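Phosphonopyruvate hydrolase (Variovorax sp., PDB 2HJP) hydrolyses the phosphorus-carbon bond of phosphonopyruvate, giving pyruvate and phosphate, with the help of a divalent metal ion. Local coordinates at residues A80-G85 with Y94-Y99; V90-V95 with I138-A143; F44-S49 with M60-E65. One frame throughout, in Å; residues are numbered along the deposited sequence.

Interaction 1. Residues A80-G85 with Y94-Y99. With MG (magnesium ion), chain C; PPR (phosphonopyruvate), chain G.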
# COMPACT_ATOMS: atom_id res chain seq x y z
N ALA A 80 -10.20 15.41 -6.66
CA ALA A 80 -10.29 14.34 -5.67
C ALA A 80 -11.24 14.65 -4.50
O ALA A 80 -11.20 15.74 -3.92
CB ALA A 80 -8.87 14.04 -5.12
N ASP A 81 -12.06 13.65 -4.13
CA ASP A 81 -12.97 13.72 -3.00
C ASP A 81 -12.19 13.38 -1.69
O ASP A 81 -11.71 12.26 -1.54
CB ASP A 81 -14.08 12.68 -3.21
CG ASP A 81 -15.13 12.67 -2.12
OD1 ASP A 81 -15.03 13.42 -1.12
OD2 ASP A 81 -16.08 11.86 -2.28
N ILE A 82 -12.02 14.32 -0.76
CA ILE A 82 -11.31 13.96 0.48
C ILE A 82 -12.25 13.95 1.68
O ILE A 82 -11.84 14.17 2.84
CB ILE A 82 -10.06 14.88 0.73
CG1 ILE A 82 -10.47 16.34 0.87
CG2 ILE A 82 -9.10 14.71 -0.46
CD1 ILE A 82 -9.39 17.27 1.43
N ASP A 83 -13.51 13.66 1.40
CA ASP A 83 -14.54 13.54 2.43
C ASP A 83 -14.50 14.72 3.40
O ASP A 83 -14.70 15.85 2.94
CB ASP A 83 -14.38 12.22 3.20
CG ASP A 83 -14.81 10.96 2.35
OD1 ASP A 83 -14.91 9.87 2.98
OD2 ASP A 83 -15.02 11.01 1.08
N THR A 84 -14.26 14.47 4.70
CA THR A 84 -14.19 15.59 5.62
C THR A 84 -12.76 15.98 5.96
O THR A 84 -12.52 16.59 6.98
CB THR A 84 -14.92 15.32 6.98
OG1 THR A 84 -14.33 14.20 7.63
CG2 THR A 84 -16.35 15.07 6.76
N GLY A 85 -11.82 15.60 5.11
CA GLY A 85 -10.42 15.94 5.36
C GLY A 85 -9.69 14.92 6.19
O GLY A 85 -8.54 15.13 6.61
N TYR A 94 -1.71 18.08 6.60
CA TYR A 94 -0.81 17.00 6.25
C TYR A 94 -1.31 16.21 5.05
O TYR A 94 -0.53 15.66 4.30
CB TYR A 94 -0.60 16.03 7.45
CG TYR A 94 0.33 16.60 8.52
CD1 TYR A 94 1.72 16.47 8.42
CD2 TYR A 94 -0.17 17.31 9.59
CE1 TYR A 94 2.60 17.04 9.39
CE2 TYR A 94 0.69 17.89 10.58
CZ TYR A 94 2.08 17.75 10.47
OH TYR A 94 2.93 18.34 11.40
N VAL A 95 -2.62 16.16 4.88
CA VAL A 95 -3.23 15.41 3.83
C VAL A 95 -3.22 16.09 2.46
O VAL A 95 -2.92 15.47 1.50
CB VAL A 95 -4.70 15.08 4.28
CG1 VAL A 95 -5.58 14.99 3.14
CG2 VAL A 95 -4.70 13.77 5.01
N VAL A 96 -3.50 17.39 2.41
CA VAL A 96 -3.57 18.12 1.12
C VAL A 96 -2.33 18.04 0.23
O VAL A 96 -2.42 17.71 -0.96
CB VAL A 96 -4.09 19.60 1.40
CG1 VAL A 96 -3.85 20.50 0.17
CG2 VAL A 96 -5.65 19.49 1.72
N PRO A 97 -1.14 18.24 0.80
CA PRO A 97 0.07 18.16 -0.00
C PRO A 97 0.23 16.72 -0.59
O PRO A 97 0.81 16.56 -1.64
CB PRO A 97 1.20 18.52 1.01
CG PRO A 97 0.49 19.30 2.08
CD PRO A 97 -0.89 18.66 2.18
N GLN A 98 -0.29 15.70 0.10
CA GLN A 98 -0.20 14.34 -0.48
C GLN A 98 -1.08 14.17 -1.71
O GLN A 98 -0.63 13.60 -2.70
CB GLN A 98 -0.56 13.28 0.53
CG GLN A 98 0.51 13.17 1.59
CD GLN A 98 0.07 12.22 2.68
OE1 GLN A 98 -0.44 12.63 3.76
NE2 GLN A 98 0.23 10.95 2.42
N TYR A 99 -2.29 14.72 -1.66
CA TYR A 99 -3.21 14.67 -2.82
C TYR A 99 -2.62 15.51 -3.98
O TYR A 99 -2.59 15.07 -5.13
CB TYR A 99 -4.58 15.15 -2.42
CG TYR A 99 -5.39 14.02 -1.88
CD1 TYR A 99 -6.11 13.18 -2.75
CD2 TYR A 99 -5.36 13.70 -0.50
CE1 TYR A 99 -6.78 12.02 -2.25
CE2 TYR A 99 -6.04 12.54 0.00
CZ TYR A 99 -6.76 11.71 -0.87
OH TYR A 99 -7.54 10.68 -0.32
MG MG C . -17.95 11.44 -1.48
C1 PPR G . -19.03 11.07 -4.04
O1 PPR G . -19.20 10.83 -5.30
O2' PPR G . -18.35 10.40 -3.30
C2 PPR G . -19.73 12.30 -3.54
C3 PPR G . -20.92 12.82 -3.97
O2 PPR G . -19.07 12.91 -2.56
P PPR G . -22.29 11.95 -3.06
O1P PPR G . -22.05 12.32 -1.57
O2P PPR G . -22.11 10.44 -3.37
O3P PPR G . -23.51 12.56 -3.56
O HOH W 1 -17.53 12.90 -0.00
O HOH W 2 -17.09 9.87 -0.34
O HOH W 3 -19.73 10.86 -0.52
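I82 sets its CG2 methyl over one face of the Y99 ring, near the centre. The methyl carbon of I82 sits 3.7 Å from the centroid of the Y99 ring and 7° off its normal, a CH-pi contact. The two side chains run past each other in opposite directions. The other branch of I82 ends at V96 in a looser contact, I82 CD1 lying 4.4 Å from V96 CG2. A80 meets the same ring obliquely, its CB 3.7 Å from Y99 CD1. The ring's hydroxyl is hydrogen-bonded to H63 ND1 of helix 60-71. With an alanine here instead of Y99, the I82 methyl would probably lose its aromatic face and H63 its hydroxyl partner.

D81 points away from the helix, and its OD2 binds the magnesium ion at 2.1 Å. D83 N meets D81 OD1 at 3.0 Å from above the carboxylate plane, 38° out of it. This Asx turn, with G43 N donating to OD2, probably helps to hold the carboxylate. Two phosphonopyruvate oxygens and three waters complete the six ligands. A80 and I82 thus pack on the helix while D81 faces the metal. This is the start of a beta-alpha-beta unit in a TIM barrel, with the metal site at the C-terminal end of strand 78-81.

Interaction 2. Residues V90-V95 with I138-A143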
# COMPACT_ATOMS: atom_id res chain seq x y z
N VAL A 90 -5.57 20.05 11.35
CA VAL A 90 -4.18 19.60 11.36
C VAL A 90 -4.03 18.43 10.34
O VAL A 90 -3.09 18.43 9.57
CB VAL A 90 -3.75 19.16 12.75
CG1 VAL A 90 -2.33 18.55 12.69
CG2 VAL A 90 -3.80 20.36 13.72
N ASN A 91 -4.96 17.48 10.33
CA ASN A 91 -4.90 16.37 9.38
C ASN A 91 -4.98 16.98 7.98
O ASN A 91 -4.24 16.58 7.12
CB ASN A 91 -6.07 15.39 9.59
CG ASN A 91 -5.99 14.69 10.91
OD1 ASN A 91 -5.17 13.77 11.06
ND2 ASN A 91 -6.77 15.13 11.88
N VAL A 92 -5.87 17.96 7.77
CA VAL A 92 -6.00 18.61 6.46
C VAL A 92 -4.66 19.12 5.94
O VAL A 92 -4.25 18.88 4.80
CB VAL A 92 -7.02 19.77 6.50
CG1 VAL A 92 -7.01 20.55 5.17
CG2 VAL A 92 -8.40 19.22 6.77
N HIS A 93 -3.95 19.79 6.82
CA HIS A 93 -2.61 20.30 6.48
C HIS A 93 -1.62 19.27 6.01
O HIS A 93 -0.80 19.53 5.13
CB HIS A 93 -2.03 21.00 7.72
CG HIS A 93 -0.84 21.82 7.41
ND1 HIS A 93 -0.93 23.15 7.07
CD2 HIS A 93 0.47 21.52 7.41
CE1 HIS A 93 0.28 23.62 6.88
NE2 HIS A 93 1.15 22.66 7.08
N TYR A 94 -1.71 18.08 6.60
CA TYR A 94 -0.81 17.00 6.25
C TYR A 94 -1.31 16.21 5.05
O TYR A 94 -0.53 15.66 4.30
CB TYR A 94 -0.60 16.03 7.45
CG TYR A 94 0.33 16.60 8.52
CD1 TYR A 94 1.72 16.47 8.42
CD2 TYR A 94 -0.17 17.31 9.59
CE1 TYR A 94 2.60 17.04 9.39
CE2 TYR A 94 0.69 17.89 10.58
CZ TYR A 94 2.08 17.75 10.47
OH TYR A 94 2.93 18.34 11.40
N VAL A 95 -2.62 16.16 4.88
CA VAL A 95 -3.23 15.41 3.83
C VAL A 95 -3.22 16.09 2.46
O VAL A 95 -2.92 15.47 1.50
CB VAL A 95 -4.70 15.08 4.28
CG1 VAL A 95 -5.58 14.99 3.14
CG2 VAL A 95 -4.70 13.77 5.01
N ILE A 138 -10.47 24.84 5.75
CA ILE A 138 -10.27 25.33 4.39
C ILE A 138 -9.00 26.19 4.35
O ILE A 138 -8.20 26.07 3.42
CB ILE A 138 -11.49 26.22 4.01
CG1 ILE A 138 -12.69 25.30 3.76
CG2 ILE A 138 -11.19 27.12 2.78
CD1 ILE A 138 -12.59 24.31 2.56
N ALA A 139 -8.81 27.07 5.36
CA ALA A 139 -7.60 27.91 5.39
C ALA A 139 -6.35 27.01 5.49
O ALA A 139 -5.31 27.31 4.88
CB ALA A 139 -7.65 28.91 6.60
N ALA A 140 -6.44 25.92 6.27
CA ALA A 140 -5.30 24.96 6.37
C ALA A 140 -5.03 24.33 4.98
O ALA A 140 -3.85 24.11 4.62
CB ALA A 140 -5.60 23.82 7.40
N ALA A 141 -6.09 24.03 4.22
CA ALA A 141 -5.92 23.42 2.93
C ALA A 141 -5.26 24.39 1.98
O ALA A 141 -4.33 24.00 1.25
CB ALA A 141 -7.28 22.95 2.33
N THR A 142 -5.75 25.64 1.94
CA THR A 142 -5.13 26.61 1.05
C THR A 142 -3.72 26.98 1.48
O THR A 142 -2.89 27.30 0.63
CB THR A 142 -5.96 27.91 0.84
OG1 THR A 142 -6.12 28.59 2.11
CG2 THR A 142 -7.34 27.56 0.19
N ALA A 143 -3.45 26.95 2.78
CA ALA A 143 -2.07 27.23 3.29
C ALA A 143 -1.13 26.05 2.89
O ALA A 143 0.05 26.25 2.56
CB ALA A 143 -2.08 27.33 4.87
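V92 holds CG1 anti to its backbone N (chi1 173°), and this aims the methyl across at helix 131-144. In H93 a chi1 of -166° carries the imidazole along the flank of the same contact. V92 CG1 lies against A141, 3.7 Å from A141 CB, with A140 CB a little farther off at 4.2 Å. The backbone itself is also reached, since V92 CG1 is 3.7 Å from A141 N.

The small alanine side chains let the helices come close. The axes of the two short segments approach to 8.1 Å and cross at -23°, running nearly the same way. H93 and A140 form the nearest CA pair, 5.4 Å apart. The H93 ring meets the A140 carbonyl obliquely, with ND1 3.9 Å from A140 O. M109 of strand 106-110 also touches V92, and V284 of a second subunit packs on H93.

These are neighbouring outer helices of the barrel, joined mainly through aliphatic carbon. With no polar bond between the segments, the contact probably rests on shape fit and burial of apolar surface. H93 ND1 is buried here with no partner in the model, which is likely to cost some of that gain.

Interaction 3. Residues F44-S49 with M60-E65. With NA (sodium ion), chain D; PPR (phosphonopyruvate), chain G.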
# COMPACT_ATOMS: atom_id res chain seq x y z
N PHE A 44 -17.57 7.68 -3.08
CA PHE A 44 -18.71 6.78 -3.13
C PHE A 44 -18.37 5.65 -4.13
O PHE A 44 -18.56 4.43 -3.84
CB PHE A 44 -19.96 7.55 -3.63
CG PHE A 44 -21.17 6.65 -3.80
CD1 PHE A 44 -21.93 6.29 -2.69
CD2 PHE A 44 -21.48 6.11 -5.04
CE1 PHE A 44 -23.01 5.36 -2.84
CE2 PHE A 44 -22.52 5.21 -5.19
CZ PHE A 44 -23.29 4.84 -4.06
N GLU A 45 -17.90 6.05 -5.30
CA GLU A 45 -17.52 5.04 -6.31
C GLU A 45 -16.40 4.12 -5.86
O GLU A 45 -16.50 2.91 -6.04
CB GLU A 45 -17.09 5.67 -7.62
CG GLU A 45 -18.30 6.20 -8.43
CD GLU A 45 -18.24 5.78 -9.88
OE1 GLU A 45 -17.17 5.24 -10.28
OE2 GLU A 45 -19.23 6.00 -10.61
N LEU A 46 -15.33 4.66 -5.26
CA LEU A 46 -14.26 3.76 -4.87
C LEU A 46 -14.75 2.85 -3.71
O LEU A 46 -14.49 1.64 -3.72
CB LEU A 46 -13.03 4.56 -4.44
CG LEU A 46 -11.82 3.74 -4.13
CD1 LEU A 46 -11.41 2.94 -5.34
CD2 LEU A 46 -10.72 4.65 -3.69
N SER A 47 -15.46 3.38 -2.72
CA SER A 47 -15.92 2.49 -1.65
C SER A 47 -16.93 1.48 -2.23
O SER A 47 -16.95 0.33 -1.84
CB SER A 47 -16.55 3.30 -0.46
OG SER A 47 -17.65 4.01 -1.01
N ALA A 48 -17.77 1.89 -3.17
CA ALA A 48 -18.74 0.93 -3.73
C ALA A 48 -17.96 -0.19 -4.43
O ALA A 48 -18.33 -1.38 -4.34
CB ALA A 48 -19.70 1.65 -4.72
N SER A 49 -16.88 0.15 -5.13
CA SER A 49 -16.12 -0.88 -5.85
C SER A 49 -15.45 -1.90 -4.90
O SER A 49 -15.19 -3.05 -5.27
CB SER A 49 -15.09 -0.21 -6.78
OG SER A 49 -14.00 0.30 -6.07
N MET A 60 -7.93 5.82 3.87
CA MET A 60 -7.57 7.01 3.11
C MET A 60 -6.45 6.67 2.10
O MET A 60 -6.39 7.23 1.03
CB MET A 60 -7.03 8.11 4.01
CG MET A 60 -6.77 9.29 3.20
SD MET A 60 -5.14 9.80 3.44
CE MET A 60 -5.61 11.05 4.49
N SER A 61 -5.54 5.79 2.51
CA SER A 61 -4.45 5.37 1.64
C SER A 61 -4.98 4.70 0.31
O SER A 61 -4.46 4.91 -0.81
CB SER A 61 -3.58 4.42 2.46
OG SER A 61 -2.56 3.93 1.66
N THR A 62 -6.05 3.93 0.43
CA THR A 62 -6.57 3.28 -0.74
C THR A 62 -7.04 4.38 -1.72
O THR A 62 -6.76 4.31 -2.92
CB THR A 62 -7.71 2.34 -0.38
OG1 THR A 62 -7.17 1.24 0.37
CG2 THR A 62 -8.41 1.81 -1.62
N HIS A 63 -7.69 5.40 -1.18
CA HIS A 63 -8.17 6.44 -2.05
C HIS A 63 -7.02 7.31 -2.65
O HIS A 63 -6.94 7.54 -3.89
CB HIS A 63 -9.21 7.29 -1.29
CG HIS A 63 -9.76 8.43 -2.11
ND1 HIS A 63 -9.22 9.69 -2.11
CD2 HIS A 63 -10.79 8.46 -2.99
CE1 HIS A 63 -9.87 10.47 -2.95
NE2 HIS A 63 -10.84 9.75 -3.51
N LEU A 64 -6.07 7.68 -1.80
CA LEU A 64 -4.93 8.50 -2.24
C LEU A 64 -4.17 7.76 -3.31
O LEU A 64 -3.84 8.35 -4.35
CB LEU A 64 -4.01 8.83 -1.02
CG LEU A 64 -2.67 9.46 -1.44
CD1 LEU A 64 -2.97 10.84 -2.09
CD2 LEU A 64 -1.76 9.67 -0.20
N GLU A 65 -3.91 6.45 -3.12
CA GLU A 65 -3.18 5.71 -4.18
C GLU A 65 -3.99 5.58 -5.49
O GLU A 65 -3.43 5.60 -6.56
CB GLU A 65 -2.72 4.34 -3.65
CG GLU A 65 -1.69 4.55 -2.53
CD GLU A 65 -0.52 5.54 -2.97
OE1 GLU A 65 0.09 5.45 -4.07
OE2 GLU A 65 -0.14 6.40 -2.18
NA NA D . -11.80 0.31 -7.77
C1 PPR G . -19.03 11.07 -4.04
O1 PPR G . -19.20 10.83 -5.30
O2' PPR G . -18.35 10.40 -3.30
C2 PPR G . -19.73 12.30 -3.54
C3 PPR G . -20.92 12.82 -3.97
O2 PPR G . -19.07 12.91 -2.56
P PPR G . -22.29 11.95 -3.06
O1P PPR G . -22.05 12.32 -1.57
O2P PPR G . -22.11 10.44 -3.37
O3P PPR G . -23.51 12.56 -3.56
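L46 pushes one branch of its side chain against the backbone of helix 60-71. The methyl CD2 of L46 is 3.5 Å from H63 CA, a close approach. It also lies 3.9 Å from H63 CB, and the L46 and H63 side chains cross obliquely. A chi1 of -175° swings the L46 side chain away from its own N and out from helix 43-49 toward its partner. The second of the three contributors, H63, meets this methyl obliquely with its ring. Its two nitrogens are engaged beyond the contact: ND1 is held by Y99, and NE2 is hydrogen-bonded to the carbonyl of G41. These bonds fix the turn of the imidazole. T62 adds its CG2, 4.2 Å from L46 CD2.

Both ends of helix segment 44-49 have ligands close by. At its start, F44 N donates to O2' of phosphonopyruvate at 2.8 Å. The F44 ring is met obliquely by the phosphonate oxygen O2P. At its end, S49 OG donates to L46 O and binds a sodium ion at 2.8 Å. H23 contributes its carbonyl to the same ion.

The touching surfaces themselves are held by van der Waals contact centred on one leucine methyl. Both H63 nitrogens bond outside the two segments, and S49 OG is taken by L46 O and sodium. This joins the helix carrying a substrate-binding amide to the helix carrying H63, without a directional bond between the two segments.

All three contacts are largely buried, but they lie at different depths in the barrel. The centres of interactions 1 and 3 lie about 12 and about 11 Å from the centre of the chain, and both contacts reach phosphonopyruvate. The centre of interaction 2 lies about 19 Å out, among the outer helices and beside a second subunit. Interactions 1 and 2 share helix 89-102, and V96 of the first touches A141 of the second. Y99 and H63 join interactions 1 and 3. Interaction 1 sets methyls on an aromatic ring. The helix pairs depend mainly on valine, alanine and leucine carbons, with a histidine beside them. Metal and substrate bonds accompany only the inner two.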